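Local coordinates for protein dual oxidase maturation factor 1 (Homo sapiens, PDB 7D3F) that may be required for the maturation of the dual oxidase DUOX1 and its transport from the endoplasmic reticulum to the plasma membrane, at residues 18-21 and 22-26; 55-58 and 59-63; 253-256 and 257-261. All coordinates share one frame; numbering follows the deposited sequence.

Contact 1 of 3, residues 18-21 and 22-26; sequences FPMD and TTLAS. With NAG (2-acetamido-2-deoxy-beta-D-glucopyranose), chain E; NAG (2-acetamido-2-deoxy-beta-D-glucopyranose), chain C.
Between residues 18-21 and 22-26 a loop turns into helix 22-41, and the first backbone bond of that helix to span the junction runs from Ala25 N to Asp21 O over 3.0 Å. Asp21 CG stands opposite the backbone N (chi1 175°), which brings OD1 over the start of the helix, where it accepts from Leu24 N at 2.8 Å. The bond is nearly straight, 167° at the hydrogen, and the N-H meets OD1 almost along the C-O direction. This is a classic N-cap: the carboxylate satisfies an amide that has no preceding turn to bond to, and its negative charge would be expected to suit the positive end of the helix dipole. Apolar side chains gather round the methyl of Ala25. It sits at the rim of the Phe18 ring, in its plane, with CB 3.6 Å from Phe18 CE2, while Pro19 CD lies over one face of that ring, offset toward the rim. Met20 reaches the same methyl with its sulfur, Met20 SD to Ala25 CB being 3.8 Å. A bend at chi3 (-58°) then carries Met20 CE to Leu24 CD2, the two side chains crossing at about a right angle. Sugars of a glycan attached to the protein also reach the loop: O6 of the chain C NAG donates to Met20 O at 2.6 Å, and the methyl of Thr22 lies next to that sugar. An aromatic side chain of another protein chain meets Phe18 edge-to-face, and Leu24 packs on Ala69 of helix 50-72.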
loop_
_atom_site.group_PDB
_atom_site.type_symbol
_atom_site.label_atom_id
_atom_site.label_comp_id
_atom_site.label_asym_id
_atom_site.label_seq_id
_atom_site.Cartn_x
_atom_site.Cartn_y
_atom_site.Cartn_z
ATOM N N PHE B 18 -22.216 -14.228 6.710
ATOM C CA PHE B 18 -21.102 -15.153 6.895
ATOM C C PHE B 18 -21.121 -15.701 8.319
ATOM O O PHE B 18 -21.241 -14.926 9.275
ATOM C CB PHE B 18 -19.773 -14.460 6.603
ATOM C CG PHE B 18 -18.649 -15.410 6.301
ATOM C CD1 PHE B 18 -18.651 -16.157 5.136
ATOM C CD2 PHE B 18 -17.587 -15.551 7.179
ATOM C CE1 PHE B 18 -17.618 -17.032 4.853
ATOM C CE2 PHE B 18 -16.551 -16.423 6.902
ATOM C CZ PHE B 18 -16.567 -17.165 5.738
ATOM N N PRO B 19 -21.006 -17.017 8.503
ATOM C CA PRO B 19 -21.243 -17.621 9.819
ATOM C C PRO B 19 -20.071 -17.552 10.787
ATOM O O PRO B 19 -20.148 -18.172 11.851
ATOM C CB PRO B 19 -21.554 -19.082 9.455
ATOM C CG PRO B 19 -20.741 -19.326 8.232
ATOM C CD PRO B 19 -20.747 -18.030 7.463
ATOM N N MET B 20 -18.999 -16.829 10.475
ATOM C CA MET B 20 -17.850 -16.760 11.370
ATOM C C MET B 20 -17.019 -15.532 11.015
ATOM O O MET B 20 -17.382 -14.741 10.139
ATOM C CB MET B 20 -17.011 -18.039 11.293
ATOM C CG MET B 20 -16.423 -18.315 9.919
ATOM S SD MET B 20 -15.524 -19.876 9.848
ATOM C CE MET B 20 -14.304 -19.623 11.135
ATOM N N ASP B 21 -15.901 -15.374 11.718
ATOM C CA ASP B 21 -14.978 -14.284 11.433
ATOM C C ASP B 21 -14.254 -14.547 10.119
ATOM O O ASP B 21 -13.825 -15.668 9.839
ATOM C CB ASP B 21 -13.976 -14.119 12.577
ATOM C CG ASP B 21 -12.911 -13.078 12.281
ATOM O OD1 ASP B 21 -11.954 -13.393 11.543
ATOM O OD2 ASP B 21 -13.037 -11.940 12.779
ATOM N N THR B 22 -14.120 -13.496 9.309
ATOM C CA THR B 22 -13.596 -13.671 7.958
ATOM C C THR B 22 -12.088 -13.880 7.963
ATOM O O THR B 22 -11.564 -14.644 7.145
ATOM C CB THR B 22 -13.973 -12.475 7.091
ATOM O OG1 THR B 22 -13.273 -11.313 7.550
ATOM C CG2 THR B 22 -15.464 -12.232 7.182
ATOM N N THR B 23 -11.367 -13.200 8.857
ATOM C CA THR B 23 -9.920 -13.377 8.926
ATOM C C THR B 23 -9.560 -14.797 9.351
ATOM O O THR B 23 -8.702 -15.447 8.736
ATOM C CB THR B 23 -9.313 -12.356 9.887
ATOM O OG1 THR B 23 -9.687 -11.034 9.479
ATOM C CG2 THR B 23 -7.803 -12.472 9.892
ATOM N N LEU B 24 -10.221 -15.299 10.398
ATOM C CA LEU B 24 -9.984 -16.669 10.838
ATOM C C LEU B 24 -10.371 -17.665 9.756
ATOM O O LEU B 24 -9.662 -18.652 9.528
ATOM C CB LEU B 24 -10.759 -16.947 12.127
ATOM C CG LEU B 24 -10.710 -18.379 12.664
ATOM C CD1 LEU B 24 -9.297 -18.746 13.089
ATOM C CD2 LEU B 24 -11.687 -18.557 13.815
ATOM N N ALA B 25 -11.494 -17.422 9.075
ATOM C CA ALA B 25 -11.920 -18.314 8.003
ATOM C C ALA B 25 -10.902 -18.339 6.870
ATOM O O ALA B 25 -10.597 -19.404 6.326
ATOM C CB ALA B 25 -13.292 -17.892 7.481
ATOM N N SER B 26 -10.368 -17.172 6.499
ATOM C CA SER B 26 -9.369 -17.118 5.437
ATOM C C SER B 26 -8.092 -17.843 5.840
ATOM O O SER B 26 -7.504 -18.575 5.034
ATOM C CB SER B 26 -9.066 -15.665 5.070
ATOM O OG SER B 26 -8.440 -14.988 6.146
HETATM C C1 NAG E . -15.945 -8.672 15.836
HETATM C C2 NAG E . -15.913 -10.005 15.085
HETATM C C3 NAG E . -15.733 -9.769 13.585
HETATM C C4 NAG E . -16.774 -8.787 13.062
HETATM C C5 NAG E . -16.749 -7.509 13.896
HETATM C C6 NAG E . -17.824 -6.515 13.521
HETATM C C7 NAG E . -15.073 -12.088 16.079
HETATM C C8 NAG E . -13.861 -12.828 16.560
HETATM N N2 NAG E . -14.853 -10.860 15.595
HETATM O O3 NAG E . -15.841 -11.008 12.894
HETATM O O4 NAG E . -16.489 -8.481 11.701
HETATM O O5 NAG E . -16.956 -7.831 15.279
HETATM O O6 NAG E . -19.123 -7.051 13.729
HETATM O O7 NAG E . -16.196 -12.577 16.126
HETATM C C1 NAG C . -17.674 -8.676 10.889
HETATM C C2 NAG C . -17.479 -7.908 9.581
HETATM C C3 NAG C . -18.160 -8.645 8.427
HETATM C C4 NAG C . -19.458 -9.299 8.884
HETATM C C5 NAG C . -19.210 -10.276 10.032
HETATM C C6 NAG C . -19.256 -11.723 9.599
HETATM C C7 NAG C . -17.219 -5.464 9.684
HETATM C C8 NAG C . -15.746 -5.707 9.546
HETATM N N2 NAG C . -17.996 -6.553 9.696
HETATM O O3 NAG C . -17.274 -9.629 7.908
HETATM O O4 NAG C . -20.350 -8.285 9.331
HETATM O O5 NAG C . -17.910 -10.056 10.600
HETATM O O6 NAG C . -18.724 -12.582 10.598
HETATM O O7 NAG C . -17.686 -4.334 9.783
#

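Contact 2 of 3, residues 55-58 and 59-63; sequences LRVV and TSLFI
Val57 and Leu61, one helical turn apart, form the apolar pair of this contact, a loose one in which Val57 CG1 stands 4.2 Å from Leu61 CD1. Leu61 points its CG back along the helix, opposite its own carbonyl carbon (chi1 -74°), and CG comes to lie 3.6 Å from Val57 O. Both residues also touch helix 22-41, Val57 through Phe38 and Leu61 through Phe31 and Ala34. Thr59 is turned to another side of the helix and folds onto the backbone instead. Its OG1 gives a long bond of 3.2 Å to Leu55 O, approaching from above the carbonyl plane, 55° out of it. The same oxygen takes Thr59 N at 2.8 Å, nearly head-on. Such a bifurcated carbonyl is a familiar way for threonine to satisfy its hydroxyl inside a transmembrane alpha-helix, and 55-63 belongs to one, helix 50-72, predicted to span the membrane. Thr59 also packs on Leu264 of helix 249-274. Ser60 uses its hydroxyl differently: OG hydrogen-bonds to Asn195 OD1 of helix 169-199.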
loop_
_atom_site.group_PDB
_atom_site.type_symbol
_atom_site.label_atom_id
_atom_site.label_comp_id
_atom_site.label_asym_id
_atom_site.label_seq_id
_atom_site.Cartn_x
_atom_site.Cartn_y
_atom_site.Cartn_z
ATOM N N LEU B 55 4.063 -35.573 9.911
ATOM C CA LEU B 55 3.988 -34.954 11.228
ATOM C C LEU B 55 4.598 -33.565 11.186
ATOM O O LEU B 55 3.921 -32.568 11.479
ATOM C CB LEU B 55 4.702 -35.826 12.264
ATOM C CG LEU B 55 3.854 -36.768 13.124
ATOM C CD1 LEU B 55 2.985 -35.980 14.093
ATOM C CD2 LEU B 55 3.001 -37.679 12.254
ATOM N N ARG B 56 5.841 -33.474 10.699
ATOM C CA ARG B 56 6.512 -32.183 10.653
ATOM C C ARG B 56 5.639 -31.174 9.934
ATOM O O ARG B 56 5.268 -30.136 10.502
ATOM C CB ARG B 56 7.872 -32.309 9.962
ATOM C CG ARG B 56 8.553 -30.968 9.719
ATOM C CD ARG B 56 9.938 -31.122 9.107
ATOM N NE ARG B 56 9.900 -31.725 7.778
ATOM C CZ ARG B 56 10.925 -31.725 6.932
ATOM N NH1 ARG B 56 10.807 -32.299 5.743
ATOM N NH2 ARG B 56 12.070 -31.146 7.273
ATOM N N VAL B 57 5.194 -31.531 8.725
ATOM C CA VAL B 57 4.405 -30.600 7.929
ATOM C C VAL B 57 3.205 -30.138 8.734
ATOM O O VAL B 57 3.028 -28.936 8.981
ATOM C CB VAL B 57 3.978 -31.254 6.602
ATOM C CG1 VAL B 57 2.797 -30.511 6.008
ATOM C CG2 VAL B 57 5.143 -31.291 5.622
ATOM N N VAL B 58 2.445 -31.097 9.271
ATOM C CA VAL B 58 1.242 -30.737 10.009
ATOM C C VAL B 58 1.609 -29.791 11.137
ATOM O O VAL B 58 1.094 -28.665 11.220
ATOM C CB VAL B 58 0.527 -31.995 10.535
ATOM C CG1 VAL B 58 -0.599 -31.601 11.477
ATOM C CG2 VAL B 58 -0.009 -32.839 9.382
ATOM N N THR B 59 2.607 -30.185 11.937
ATOM C CA THR B 59 3.011 -29.359 13.065
ATOM C C THR B 59 3.307 -27.951 12.589
ATOM O O THR B 59 2.681 -26.984 13.046
ATOM C CB THR B 59 4.230 -29.968 13.763
ATOM O OG1 THR B 59 3.868 -31.220 14.360
ATOM C CG2 THR B 59 4.748 -29.031 14.842
ATOM N N SER B 60 4.165 -27.836 11.569
ATOM C CA SER B 60 4.556 -26.519 11.091
ATOM C C SER B 60 3.324 -25.709 10.740
ATOM O O SER B 60 3.090 -24.631 11.307
ATOM C CB SER B 60 5.482 -26.649 9.880
ATOM O OG SER B 60 5.861 -25.377 9.387
ATOM N N LEU B 61 2.461 -26.279 9.895
ATOM C CA LEU B 61 1.286 -25.540 9.463
ATOM C C LEU B 61 0.473 -25.112 10.669
ATOM O O LEU B 61 0.191 -23.919 10.850
ATOM C CB LEU B 61 0.448 -26.383 8.501
ATOM C CG LEU B 61 1.026 -26.547 7.094
ATOM C CD1 LEU B 61 0.063 -27.306 6.194
ATOM C CD2 LEU B 61 1.359 -25.188 6.502
ATOM N N PHE B 62 0.200 -26.063 11.570
ATOM C CA PHE B 62 -0.597 -25.749 12.747
ATOM C C PHE B 62 0.000 -24.557 13.467
ATOM O O PHE B 62 -0.671 -23.533 13.657
ATOM C CB PHE B 62 -0.679 -26.965 13.672
ATOM C CG PHE B 62 -1.395 -26.694 14.965
ATOM C CD1 PHE B 62 -0.693 -26.597 16.155
ATOM C CD2 PHE B 62 -2.770 -26.525 14.990
ATOM C CE1 PHE B 62 -1.349 -26.347 17.349
ATOM C CE2 PHE B 62 -3.433 -26.274 16.180
ATOM C CZ PHE B 62 -2.721 -26.185 17.361
ATOM N N ILE B 63 1.305 -24.631 13.756
ATOM C CA ILE B 63 1.970 -23.553 14.481
ATOM C C ILE B 63 1.692 -22.229 13.787
ATOM O O ILE B 63 1.091 -21.315 14.369
ATOM C CB ILE B 63 3.479 -23.823 14.597
ATOM C CG1 ILE B 63 3.737 -25.056 15.466
ATOM C CG2 ILE B 63 4.195 -22.600 15.158
ATOM C CD1 ILE B 63 5.195 -25.462 15.527
#

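Contact 3 of 3, residues 253-256 and 257-261; sequences ITLT and TGLLC
Ile253 O is gripped twice by a single residue: Thr257 OG1 donates to it at 2.8 Å and Thr257 N at 2.9 Å. The two donors arrive from opposite faces of the carbonyl plane, the hydroxyl tilted 34° out of it and the amide 24°. This is the i to i-4 threonine bond of an alpha-helix, here in helix 249-274, whose span is predicted to cross the membrane. The hydroxyl reaches back because OG1 lies opposite the carbonyl carbon of its own residue, beside the backbone N (chi1 -53°). A buried polar group is thereby satisfied within its own helix, and Thr257 can pack on Ala66 of helix 50-72 and Gln217 of helix 203-229. Ile253 lies alongside Thr257 and points the same way, with its CG2 methyl 4.0 Å from Thr257 OG1.

Gly258 lies one turn after Thr254. It is a buried position with only backbone to offer, and Gly258 N donates to Thr254 O at 2.9 Å. Thr254 makes the same kind of intrahelical side-chain bond as Thr257, one turn earlier, its OG1 to Ala250 O, and its side chain packs on Val70 and Leu221 of the two neighbouring helices.

On another side of the helix two leucines run side by side in the same direction. A backbone bond of 2.9 Å from Leu259 N to Leu255 O joins the same two residues. Leu255 extends its CG opposite the backbone N, whereas Leu259 folds its own back toward the preceding turn. The branches meet methyl to methyl, Leu255 CD1 lying 4.0 Å from Leu259 CD1.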
loop_
_atom_site.group_PDB
_atom_site.type_symbol
_atom_site.label_atom_id
_atom_site.label_comp_id
_atom_site.label_asym_id
_atom_site.label_seq_id
_atom_site.Cartn_x
_atom_site.Cartn_y
_atom_site.Cartn_z
ATOM N N ILE B 253 -4.370 -21.176 23.733
ATOM C CA ILE B 253 -3.804 -21.640 22.469
ATOM C C ILE B 253 -2.390 -21.107 22.297
ATOM O O ILE B 253 -1.480 -21.837 21.884
ATOM C CB ILE B 253 -4.713 -21.239 21.292
ATOM C CG1 ILE B 253 -5.982 -22.093 21.283
ATOM C CG2 ILE B 253 -3.975 -21.378 19.969
ATOM C CD1 ILE B 253 -6.967 -21.713 20.198
ATOM N N THR B 254 -2.177 -19.828 22.621
ATOM C CA THR B 254 -0.829 -19.274 22.584
ATOM C C THR B 254 0.085 -20.006 23.554
ATOM O O THR B 254 1.237 -20.306 23.225
ATOM C CB THR B 254 -0.860 -17.782 22.914
ATOM O OG1 THR B 254 -2.002 -17.175 22.299
ATOM C CG2 THR B 254 0.403 -17.099 22.411
ATOM N N LEU B 255 -0.416 -20.304 24.756
ATOM C CA LEU B 255 0.386 -21.024 25.740
ATOM C C LEU B 255 0.828 -22.380 25.206
ATOM O O LEU B 255 2.019 -22.713 25.232
ATOM C CB LEU B 255 -0.406 -21.196 27.037
ATOM C CG LEU B 255 0.306 -21.949 28.163
ATOM C CD1 LEU B 255 1.622 -21.272 28.515
ATOM C CD2 LEU B 255 -0.589 -22.058 29.388
ATOM N N THR B 256 -0.123 -23.179 24.716
ATOM C CA THR B 256 0.219 -24.525 24.270
ATOM C C THR B 256 1.105 -24.491 23.029
ATOM O O THR B 256 2.035 -25.296 22.911
ATOM C CB THR B 256 -1.046 -25.357 24.026
ATOM O OG1 THR B 256 -0.678 -26.675 23.599
ATOM C CG2 THR B 256 -1.939 -24.726 22.971
ATOM N N THR B 257 0.862 -23.552 22.108
ATOM C CA THR B 257 1.691 -23.474 20.909
ATOM C C THR B 257 3.111 -23.030 21.243
ATOM O O THR B 257 4.082 -23.578 20.705
ATOM C CB THR B 257 1.056 -22.529 19.890
ATOM O OG1 THR B 257 -0.299 -22.930 19.647
ATOM C CG2 THR B 257 1.827 -22.565 18.579
ATOM N N GLY B 258 3.257 -22.042 22.130
ATOM C CA GLY B 258 4.585 -21.617 22.534
ATOM C C GLY B 258 5.339 -22.697 23.282
ATOM O O GLY B 258 6.536 -22.896 23.060
ATOM N N LEU B 259 4.651 -23.415 24.175
ATOM C CA LEU B 259 5.293 -24.526 24.869
ATOM C C LEU B 259 5.700 -25.620 23.893
ATOM O O LEU B 259 6.783 -26.201 24.019
ATOM C CB LEU B 259 4.366 -25.082 25.950
ATOM C CG LEU B 259 4.146 -24.187 27.172
ATOM C CD1 LEU B 259 3.294 -24.895 28.213
ATOM C CD2 LEU B 259 5.476 -23.749 27.767
ATOM N N LEU B 260 4.846 -25.914 22.908
ATOM C CA LEU B 260 5.185 -26.916 21.905
ATOM C C LEU B 260 6.413 -26.503 21.105
ATOM O O LEU B 260 7.307 -27.321 20.864
ATOM C CB LEU B 260 3.993 -27.150 20.977
ATOM C CG LEU B 260 4.172 -28.187 19.867
ATOM C CD1 LEU B 260 4.379 -29.572 20.456
ATOM C CD2 LEU B 260 2.980 -28.172 18.922
ATOM N N CYS B 261 6.477 -25.237 20.687
ATOM C CA CYS B 261 7.637 -24.766 19.935
ATOM C C CYS B 261 8.904 -24.808 20.784
ATOM O O CYS B 261 9.970 -25.209 20.302
ATOM C CB CYS B 261 7.391 -23.353 19.411
ATOM S SG CYS B 261 6.092 -23.223 18.167
#

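The three contacts are all local, one at a helix start and two within helices. Contact 1, a surface contact at the predicted boundary of the extracellular part and the first membrane span, opens a helix, so a carboxylate and one sugar hydroxyl serve polar backbone atoms there. Contact 2, also at the surface, and the partly buried contact 3 lie within predicted membrane-spanning helices, where a threonine hydroxyl turns back on a carbonyl, weakly in the first and closely in the second. Helix 50-72 ties them together. It packs against the capped helix of contact 1, carries contact 2, and meets contact 3 directly, Ile63 CD1 lying 3.6 Å from Cys261 SG. The centres of contacts 2 and 3 are about 13 Å apart.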